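Side-chain contacts in N-acetylgalactosaminyltransferase 7 (Homo sapiens, PDB 6IWR), which is a glycosyltransferase-family protein that joins a GT-A type domain to a ricin-type beta-trefoil lectin domain: residues K138-D143 and K318-R323; G285-G290 and Q310-R315; P268-I273 and G329-I334; A256-S259 and C265-P268. All blocks are in the same frame, centred on the assembly; numbering follows the deposited sequence.

In the fold
All four contacts lie in or against the glycosyltransferase part of the chain. Measured between centres, contacts 3 and 4 are about 12 Å apart. They share P268 and both use strand 264-274 of the large mixed sheet. Contact 4 sets that strand against helix 251-260, and contact 3 joins it to the turn entering strand 332-335. Contact 1, centred about 11 Å from the centre of contact 4, ties the region of strand 140-141 to the chain leading into strand 322-323 of the same sheet. Contact 2, centred about 14 Å from the centre of contact 1, joins a loop to helix 309-313. Along the chain, contact 4 closes before contact 2 opens, and both fall between the segments of contact 1.

Contact 1: K138-D143 and K318-R323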
# COMPACT_ATOMS: atom_id res chain seq x y z
N LYS A 138 10.08 -26.95 -30.23
CA LYS A 138 9.63 -28.31 -30.44
C LYS A 138 10.40 -29.04 -31.52
O LYS A 138 9.99 -30.15 -31.90
CB LYS A 138 8.16 -28.33 -30.81
CG LYS A 138 7.34 -27.22 -30.22
CD LYS A 138 5.88 -27.64 -30.25
CE LYS A 138 4.90 -26.51 -30.21
NZ LYS A 138 3.54 -27.11 -30.16
N TYR A 139 11.49 -28.48 -32.05
CA TYR A 139 12.20 -29.16 -33.13
C TYR A 139 13.65 -29.42 -32.77
O TYR A 139 14.47 -29.66 -33.67
CB TYR A 139 12.08 -28.37 -34.43
CG TYR A 139 10.65 -28.29 -34.89
CD1 TYR A 139 9.95 -29.42 -35.32
CD2 TYR A 139 9.98 -27.08 -34.84
CE1 TYR A 139 8.61 -29.34 -35.71
CE2 TYR A 139 8.66 -26.99 -35.23
CZ TYR A 139 7.98 -28.11 -35.65
OH TYR A 139 6.67 -27.95 -36.02
N TRP A 140 13.98 -29.40 -31.48
CA TRP A 140 15.32 -29.75 -31.01
C TRP A 140 15.41 -31.26 -30.78
O TRP A 140 14.49 -31.86 -30.21
CB TRP A 140 15.65 -29.00 -29.72
CG TRP A 140 15.96 -27.55 -29.91
CD1 TRP A 140 15.13 -26.50 -29.68
CD2 TRP A 140 17.19 -27.00 -30.39
NE1 TRP A 140 15.77 -25.32 -29.98
CE2 TRP A 140 17.04 -25.61 -30.42
CE3 TRP A 140 18.42 -27.56 -30.78
CZ2 TRP A 140 18.06 -24.75 -30.82
CZ3 TRP A 140 19.43 -26.70 -31.19
CH2 TRP A 140 19.25 -25.31 -31.20
N HIS A 141 16.52 -31.86 -31.19
CA HIS A 141 16.73 -33.28 -31.01
C HIS A 141 17.90 -33.52 -30.06
O HIS A 141 19.04 -33.13 -30.35
CB HIS A 141 16.94 -33.95 -32.37
CG HIS A 141 15.68 -34.04 -33.16
ND1 HIS A 141 14.87 -35.16 -33.14
CD2 HIS A 141 15.04 -33.13 -33.92
CE1 HIS A 141 13.81 -34.94 -33.89
NE2 HIS A 141 13.89 -33.71 -34.38
N TYR A 142 17.61 -34.16 -28.93
CA TYR A 142 18.53 -34.30 -27.80
C TYR A 142 18.98 -35.74 -27.65
O TYR A 142 18.20 -36.68 -27.83
CB TYR A 142 17.88 -33.84 -26.48
CG TYR A 142 17.31 -32.44 -26.45
CD1 TYR A 142 16.01 -32.17 -26.90
CD2 TYR A 142 18.05 -31.38 -25.93
CE1 TYR A 142 15.49 -30.87 -26.85
CE2 TYR A 142 17.53 -30.07 -25.87
CZ TYR A 142 16.26 -29.83 -26.33
OH TYR A 142 15.76 -28.55 -26.27
N ASP A 143 20.22 -35.90 -27.22
CA ASP A 143 20.92 -37.18 -27.24
C ASP A 143 20.39 -38.32 -26.39
O ASP A 143 20.70 -39.45 -26.70
CB ASP A 143 22.41 -36.99 -26.98
CG ASP A 143 23.25 -37.16 -28.21
OD1 ASP A 143 22.69 -37.38 -29.29
OD2 ASP A 143 24.48 -37.08 -28.10
N LYS A 318 17.41 -18.82 -32.44
CA LYS A 318 16.66 -17.96 -31.53
C LYS A 318 16.46 -18.60 -30.16
O LYS A 318 16.38 -17.89 -29.16
CB LYS A 318 15.29 -17.61 -32.11
CG LYS A 318 15.36 -16.76 -33.37
CD LYS A 318 14.50 -15.50 -33.28
CE LYS A 318 13.03 -15.83 -33.07
NZ LYS A 318 12.14 -14.71 -33.51
N THR A 319 16.39 -19.94 -30.10
CA THR A 319 15.87 -20.63 -28.93
C THR A 319 16.95 -21.26 -28.05
O THR A 319 16.63 -21.68 -26.93
CB THR A 319 14.86 -21.70 -29.35
OG1 THR A 319 15.11 -22.09 -30.71
CG2 THR A 319 13.46 -21.15 -29.27
N GLU A 320 18.20 -21.35 -28.48
CA GLU A 320 19.15 -22.09 -27.66
C GLU A 320 19.43 -21.36 -26.34
O GLU A 320 19.08 -20.18 -26.18
CB GLU A 320 20.45 -22.32 -28.41
CG GLU A 320 20.97 -21.10 -29.11
CD GLU A 320 22.13 -21.44 -30.00
OE1 GLU A 320 23.27 -21.06 -29.68
OE2 GLU A 320 21.89 -22.13 -31.00
N PRO A 321 20.10 -22.02 -25.39
CA PRO A 321 20.46 -21.35 -24.14
C PRO A 321 21.16 -20.04 -24.41
O PRO A 321 21.68 -19.80 -25.51
CB PRO A 321 21.39 -22.35 -23.46
CG PRO A 321 20.97 -23.66 -24.01
CD PRO A 321 20.63 -23.39 -25.44
N TYR A 322 21.16 -19.16 -23.40
CA TYR A 322 21.98 -17.96 -23.48
C TYR A 322 22.53 -17.61 -22.10
O TYR A 322 22.10 -18.14 -21.08
CB TYR A 322 21.21 -16.78 -24.11
CG TYR A 322 19.92 -16.36 -23.41
CD1 TYR A 322 19.93 -15.40 -22.39
CD2 TYR A 322 18.69 -16.87 -23.80
CE1 TYR A 322 18.77 -14.98 -21.77
CE2 TYR A 322 17.53 -16.47 -23.17
CZ TYR A 322 17.57 -15.51 -22.16
OH TYR A 322 16.42 -15.08 -21.54
N ARG A 323 23.52 -16.70 -22.09
CA ARG A 323 24.17 -16.33 -20.84
C ARG A 323 23.35 -15.28 -20.07
O ARG A 323 22.88 -14.30 -20.64
CB ARG A 323 25.57 -15.79 -21.11
CG ARG A 323 26.44 -16.72 -21.94
CD ARG A 323 27.89 -16.27 -22.04
NE ARG A 323 28.06 -14.98 -22.70
CZ ARG A 323 29.25 -14.45 -22.95
NH1 ARG A 323 30.33 -15.13 -22.60
NH2 ARG A 323 29.37 -13.27 -23.54
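W140 turns the edge of its indole to T319 and also touches E320. The contact ties strand 140-141 to the GT-A type domain at the loop before strand 322-323. W140 sits on the short strand 140-141, which pairs with strand 66-67. T319 and E320 lie in the loop that runs into strand 322-323 of the large mixed sheet. The backbones stay well apart, with W140 CA 9.2 Å from E320 CA, and the indole bridges most of that distance.

From CB, the W140 side chain heads across the contact. CG is set beside the backbone N, with chi1 at -74°, and the second torsion turns the ring so that its nitrogen looks at T319. W140 NE1 comes 3.4 Å from T319 OG1. This is a weak hydrogen bond with an N-H...O angle of 151°. The position of T319 OG1 is not fully certain, so the bond should be read with caution. T319 CB lies in the plane of the ring, at its edge, 3.8 Å from W140 NE1. Further along, W140 CZ2 is 4.1 Å from the backbone N of E320. The ring ends at CH2, where the carboxylate of E320 passes with its plane turned 60° from that of the indole.

L67 of the neighbouring strand also packs on W140. The loop on the other side is held by R315, whose NH2 bonds the carbonyl oxygens of K318 and E320 and whose NE bonds that of P321. The last touch of the indole on this loop is W140 CH2 against E320 OE2, at 4.1 Å.

Contact 2: G285-G290 and Q310-R315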
# COMPACT_ATOMS: atom_id res chain seq x y z
N GLY A 285 9.60 -8.77 -20.24
CA GLY A 285 11.04 -8.84 -20.26
C GLY A 285 11.56 -8.36 -21.60
O GLY A 285 10.90 -8.50 -22.63
N GLY A 286 12.77 -7.83 -21.56
CA GLY A 286 13.20 -6.93 -22.61
C GLY A 286 13.00 -7.45 -24.02
O GLY A 286 12.43 -6.76 -24.87
N ASP A 287 13.48 -8.66 -24.30
CA ASP A 287 13.69 -9.06 -25.68
C ASP A 287 12.42 -8.98 -26.51
O ASP A 287 11.31 -9.17 -26.01
CB ASP A 287 14.19 -10.49 -25.73
CG ASP A 287 14.95 -10.77 -26.97
OD1 ASP A 287 15.68 -9.86 -27.41
OD2 ASP A 287 14.85 -11.90 -27.48
N GLU A 288 12.59 -8.73 -27.81
CA GLU A 288 11.45 -8.80 -28.71
C GLU A 288 10.77 -10.16 -28.62
O GLU A 288 9.59 -10.29 -28.97
CB GLU A 288 11.86 -8.51 -30.16
CG GLU A 288 10.75 -7.84 -31.01
CD GLU A 288 10.13 -6.57 -30.36
OE1 GLU A 288 10.59 -6.18 -29.25
OE2 GLU A 288 9.18 -5.98 -30.96
N ASP A 289 11.49 -11.18 -28.15
CA ASP A 289 10.98 -12.53 -27.97
C ASP A 289 10.61 -12.81 -26.52
O ASP A 289 10.28 -13.96 -26.18
CB ASP A 289 12.04 -13.55 -28.42
CG ASP A 289 11.75 -14.12 -29.79
OD1 ASP A 289 10.85 -13.60 -30.49
OD2 ASP A 289 12.42 -15.11 -30.18
N GLY A 290 10.69 -11.79 -25.67
CA GLY A 290 10.50 -11.94 -24.25
C GLY A 290 11.70 -12.44 -23.49
O GLY A 290 11.57 -12.80 -22.32
N GLN A 310 24.79 -8.59 -28.61
CA GLN A 310 26.06 -9.31 -28.46
C GLN A 310 25.83 -10.80 -28.22
O GLN A 310 26.49 -11.65 -28.83
CB GLN A 310 26.90 -8.74 -27.31
CG GLN A 310 27.26 -7.26 -27.41
CD GLN A 310 26.14 -6.34 -26.96
OE1 GLN A 310 25.03 -6.78 -26.68
NE2 GLN A 310 26.44 -5.05 -26.89
N GLU A 311 24.90 -11.13 -27.32
CA GLU A 311 24.68 -12.54 -27.04
C GLU A 311 24.06 -13.26 -28.23
O GLU A 311 24.34 -14.44 -28.46
CB GLU A 311 23.79 -12.69 -25.80
CG GLU A 311 24.44 -12.17 -24.52
CD GLU A 311 25.68 -12.96 -24.13
OE1 GLU A 311 25.65 -14.21 -24.27
OE2 GLU A 311 26.66 -12.34 -23.68
N LYS A 312 23.23 -12.56 -29.01
CA LYS A 312 22.62 -13.19 -30.18
C LYS A 312 23.65 -13.45 -31.28
O LYS A 312 23.52 -14.44 -32.02
CB LYS A 312 21.48 -12.33 -30.70
CG LYS A 312 20.36 -12.18 -29.69
CD LYS A 312 19.33 -11.20 -30.17
CE LYS A 312 18.36 -10.90 -29.05
NZ LYS A 312 17.35 -9.88 -29.43
N ARG A 313 24.69 -12.62 -31.40
CA ARG A 313 25.70 -12.95 -32.41
C ARG A 313 26.45 -14.23 -32.04
O ARG A 313 27.03 -14.88 -32.92
CB ARG A 313 26.70 -11.82 -32.61
CG ARG A 313 27.84 -12.24 -33.56
CD ARG A 313 27.25 -13.02 -34.77
NE ARG A 313 28.24 -13.69 -35.62
CZ ARG A 313 27.99 -14.73 -36.42
NH1 ARG A 313 26.77 -15.26 -36.48
NH2 ARG A 313 28.97 -15.26 -37.14
N LEU A 314 26.46 -14.60 -30.76
CA LEU A 314 27.12 -15.81 -30.29
C LEU A 314 26.28 -17.06 -30.53
O LEU A 314 26.77 -18.17 -30.32
CB LEU A 314 27.45 -15.71 -28.79
CG LEU A 314 28.23 -14.52 -28.22
CD1 LEU A 314 28.65 -14.79 -26.78
CD2 LEU A 314 29.44 -14.22 -29.07
N ARG A 315 25.03 -16.90 -30.96
CA ARG A 315 24.03 -17.95 -30.93
C ARG A 315 23.49 -18.18 -32.33
O ARG A 315 23.04 -17.24 -32.98
CB ARG A 315 22.90 -17.59 -29.96
CG ARG A 315 23.30 -17.75 -28.51
CD ARG A 315 22.41 -16.97 -27.58
NE ARG A 315 21.10 -17.57 -27.46
CZ ARG A 315 19.99 -17.07 -28.00
NH1 ARG A 315 20.03 -15.96 -28.71
NH2 ARG A 315 18.84 -17.70 -27.82
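D287 and K312 meet through a single salt bridge. K312 NZ donates to D287 OD1 at 2.6 Å and comes in on the syn lone pair, the side facing the other carboxylate oxygen. The second oxygen takes little part, since D287 OD2 is 3.8 Å from K312 NZ. Behind the ammonium, K312 CE lies 3.3 Å from D287 OD1. The two side chains come from opposite directions. K312 is extended along its whole length beyond CG, and this lets it cover a gap of 10.8 Å between the CA atoms of D287 and K312.

The bridge joins a loop to a helix within the GT-A type domain. D287 opens a type I beta turn that ends at G290, closed by the bond from G290 N to D287 O at 2.7 Å. K312 stands on helix 309-313. L307, in the loop before that helix, packs against both side chains and covers the buried aspartate.

Outside this point the contact is loose. E288, next in the turn, is exposed, and the end of its side chain leads away from the helix. The lysine is itself only partly buried. R315 carries a charge opposite to that of D287, but R315 NH1 is 6.7 Å from D287 OD2.

Contact 3: P268-I273 and G329-I334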
# COMPACT_ATOMS: atom_id res chain seq x y z
N PRO A 268 15.63 -22.40 -16.06
CA PRO A 268 14.48 -22.27 -16.95
C PRO A 268 13.97 -20.83 -16.99
O PRO A 268 14.20 -20.04 -16.07
CB PRO A 268 13.44 -23.19 -16.30
CG PRO A 268 13.76 -23.06 -14.82
CD PRO A 268 15.28 -23.00 -14.76
N LEU A 269 13.27 -20.49 -18.07
CA LEU A 269 12.50 -19.26 -18.06
C LEU A 269 11.35 -19.40 -17.07
O LEU A 269 10.55 -20.34 -17.16
CB LEU A 269 11.96 -18.92 -19.45
CG LEU A 269 13.01 -18.65 -20.53
CD1 LEU A 269 12.40 -17.89 -21.71
CD2 LEU A 269 14.20 -17.91 -19.96
N ILE A 270 11.28 -18.49 -16.10
CA ILE A 270 10.30 -18.57 -15.03
C ILE A 270 9.08 -17.77 -15.46
O ILE A 270 9.16 -16.54 -15.56
CB ILE A 270 10.87 -18.05 -13.71
CG1 ILE A 270 12.15 -18.82 -13.35
CG2 ILE A 270 9.83 -18.19 -12.61
CD1 ILE A 270 12.67 -18.46 -11.96
N ASP A 271 7.95 -18.45 -15.67
CA ASP A 271 6.68 -17.87 -16.09
C ASP A 271 5.79 -17.61 -14.89
O ASP A 271 5.95 -18.23 -13.84
CB ASP A 271 5.95 -18.80 -17.08
CG ASP A 271 6.63 -18.88 -18.45
OD1 ASP A 271 7.27 -17.89 -18.87
OD2 ASP A 271 6.51 -19.95 -19.11
N VAL A 272 4.79 -16.73 -15.07
CA VAL A 272 3.94 -16.26 -13.97
C VAL A 272 2.63 -17.04 -13.96
O VAL A 272 1.82 -16.96 -14.90
CB VAL A 272 3.64 -14.76 -14.09
CG1 VAL A 272 2.69 -14.35 -12.96
CG2 VAL A 272 4.90 -13.94 -14.09
N ILE A 273 2.39 -17.74 -12.85
CA ILE A 273 1.10 -18.37 -12.58
C ILE A 273 0.31 -17.39 -11.73
O ILE A 273 0.74 -17.01 -10.64
CB ILE A 273 1.27 -19.71 -11.83
CG1 ILE A 273 2.19 -20.68 -12.56
CG2 ILE A 273 -0.07 -20.36 -11.62
CD1 ILE A 273 2.26 -22.01 -11.82
N GLY A 329 16.85 -17.04 -8.54
CA GLY A 329 17.31 -17.76 -7.36
C GLY A 329 16.55 -19.00 -6.96
O GLY A 329 17.14 -19.95 -6.43
N GLY A 330 15.23 -19.01 -7.16
CA GLY A 330 14.44 -20.13 -6.70
C GLY A 330 14.59 -21.41 -7.51
O GLY A 330 14.63 -22.50 -6.94
N LEU A 331 14.67 -21.27 -8.83
CA LEU A 331 14.61 -22.39 -9.77
C LEU A 331 15.91 -22.43 -10.55
O LEU A 331 16.23 -21.48 -11.27
CB LEU A 331 13.42 -22.27 -10.73
CG LEU A 331 12.05 -21.76 -10.24
CD1 LEU A 331 10.97 -21.82 -11.37
CD2 LEU A 331 11.55 -22.44 -8.97
N PHE A 332 16.65 -23.51 -10.42
CA PHE A 332 17.86 -23.68 -11.23
C PHE A 332 18.25 -25.16 -11.21
O PHE A 332 17.66 -25.98 -10.50
CB PHE A 332 19.00 -22.76 -10.75
CG PHE A 332 19.49 -23.06 -9.36
CD1 PHE A 332 18.79 -22.60 -8.25
CD2 PHE A 332 20.66 -23.77 -9.16
CE1 PHE A 332 19.23 -22.84 -6.97
CE2 PHE A 332 21.11 -24.02 -7.86
CZ PHE A 332 20.38 -23.55 -6.76
N ALA A 333 19.28 -25.48 -12.00
CA ALA A 333 19.87 -26.82 -12.05
C ALA A 333 21.38 -26.68 -12.05
O ALA A 333 21.93 -25.86 -12.79
CB ALA A 333 19.38 -27.57 -13.29
N ILE A 334 22.06 -27.45 -11.19
CA ILE A 334 23.52 -27.61 -11.22
C ILE A 334 23.83 -29.08 -11.06
O ILE A 334 23.10 -29.82 -10.40
CB ILE A 334 24.31 -26.88 -10.11
CG1 ILE A 334 23.47 -26.54 -8.90
CG2 ILE A 334 25.14 -25.69 -10.61
CD1 ILE A 334 24.34 -25.57 -8.07
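P268 and L331 meet beside a backbone bond that ties their strands together, a probable hydrogen bond from A333 N to T266 O. It belongs to the antiparallel pairing of strands 264-274 and 332-335 in the large mixed sheet of the GT-A type fold. From there the two chains diverge, and no hydrogen bond joins 268-273 to 329-334. Apolar side chains make the link instead.

L331 carries most of it. It follows G329 and G330, and its side chain points toward the strand and meets two residues there. The proline ring crosses it at about a right angle, with P268 CG 4.2 Å from L331 CB. The adjoining ring atom, P268 CD, is 3.9 Å from L331 O.

I270 fills the space beyond, two residues along the strand and on the same side of it as the leucine. Its chain is extended, with chi2 at -173°, and this carries I270 CD1 out to L331 CG at 3.8 Å. L331 CD1 crosses the isoleucine at a slant and touches more than one of its atoms.

V378 of strand 376-382 packs on both P268 and L331 and adds to the apolar layer. F332 points the other way and stacks its ring with that of Y239. The side chain of L331 is about 8 Å from the bound manganese ion, too far to be a ligand. At the I270 end, L331 CD1 rests 3.8 Å from I270 CG1 and 4.0 Å from I270 CG2.

Contact 4: A256-S259 and C265-P268; sequences APIS and CTVP
Helix 251-260 is kinked in this part, because the backbone N of P257 and that of I258 make no bond to the preceding turn, and it lies against strand 264-274 with I258 CA 6.5 Å from C265 CA. The two segments are separated by a short connection, so this is a helix followed directly by its next strand in the alpha/beta part of the GT-A type fold.

T266 is the strand residue that meets the helix. Its side chain points to it and sits between P257 and I258. The hydroxyl T266 OG1 comes to the ring of P257, 3.5 Å from P257 CG and 4.0 Å from P257 CB, and the two side chains cross at about a right angle. The other neighbour of T266 OG1 is I258 CG1, at 3.9 Å. I258 reaches over T266 more obliquely. With chi1 at -48° and chi2 at 170°, its CG1 branch runs out straight, and I258 CD1 ends 3.9 Å from T266 CB.

A hydroxyl buried among carbon atoms needs a partner, and T266 OG1 finds one in the backbone O of L254, through a weak hydrogen bond. In an unbroken helix that carbonyl would receive the N-H of I258. The kink leaves it available to the strand.

Around the contact, strand 264-274 pairs with strand 332-335 on one side and with strand 369-373 on the other. I258 also packs on A333 and E335, so the helix covers both 264-274 and its neighbour 332-335.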
# COMPACT_ATOMS: atom_id res chain seq x y z
N ALA A 256 20.51 -30.66 -20.75
CA ALA A 256 21.47 -30.89 -21.82
C ALA A 256 22.75 -30.08 -21.60
O ALA A 256 23.84 -30.67 -21.63
CB ALA A 256 20.83 -30.59 -23.18
N PRO A 257 22.70 -28.78 -21.36
CA PRO A 257 23.97 -28.04 -21.23
C PRO A 257 24.85 -28.56 -20.10
O PRO A 257 26.06 -28.68 -20.29
CB PRO A 257 23.52 -26.58 -21.02
CG PRO A 257 22.03 -26.59 -21.02
CD PRO A 257 21.50 -27.92 -21.37
N ILE A 258 24.26 -28.92 -18.95
CA ILE A 258 25.06 -29.46 -17.85
C ILE A 258 25.70 -30.79 -18.24
O ILE A 258 26.78 -31.14 -17.74
CB ILE A 258 24.20 -29.63 -16.58
CG1 ILE A 258 23.40 -28.35 -16.32
CG2 ILE A 258 25.07 -29.99 -15.39
CD1 ILE A 258 22.38 -28.50 -15.26
N SER A 259 25.06 -31.54 -19.11
CA SER A 259 25.61 -32.82 -19.54
C SER A 259 26.80 -32.65 -20.49
O SER A 259 27.70 -33.49 -20.50
CB SER A 259 24.51 -33.67 -20.18
OG SER A 259 23.35 -33.72 -19.35
N CYS A 265 25.61 -24.10 -15.05
CA CYS A 265 24.42 -24.11 -14.22
C CYS A 265 23.29 -23.52 -15.03
O CYS A 265 23.45 -22.49 -15.69
CB CYS A 265 24.65 -23.35 -12.93
SG CYS A 265 23.20 -22.89 -12.04
N THR A 266 22.14 -24.16 -14.98
CA THR A 266 21.08 -23.92 -15.93
C THR A 266 19.86 -23.37 -15.22
O THR A 266 19.61 -23.67 -14.04
CB THR A 266 20.77 -25.23 -16.64
OG1 THR A 266 21.56 -25.27 -17.82
CG2 THR A 266 19.42 -25.24 -17.06
N VAL A 267 19.09 -22.54 -15.94
CA VAL A 267 17.93 -21.86 -15.37
C VAL A 267 16.79 -21.85 -16.39
O VAL A 267 16.96 -21.36 -17.50
CB VAL A 267 18.25 -20.42 -14.94
CG1 VAL A 267 17.15 -19.91 -14.04
CG2 VAL A 267 19.61 -20.34 -14.24
N PRO A 268 15.63 -22.40 -16.06
CA PRO A 268 14.48 -22.27 -16.95
C PRO A 268 13.97 -20.83 -16.99
O PRO A 268 14.20 -20.04 -16.07
CB PRO A 268 13.44 -23.19 -16.30
CG PRO A 268 13.76 -23.06 -14.82
CD PRO A 268 15.28 -23.00 -14.76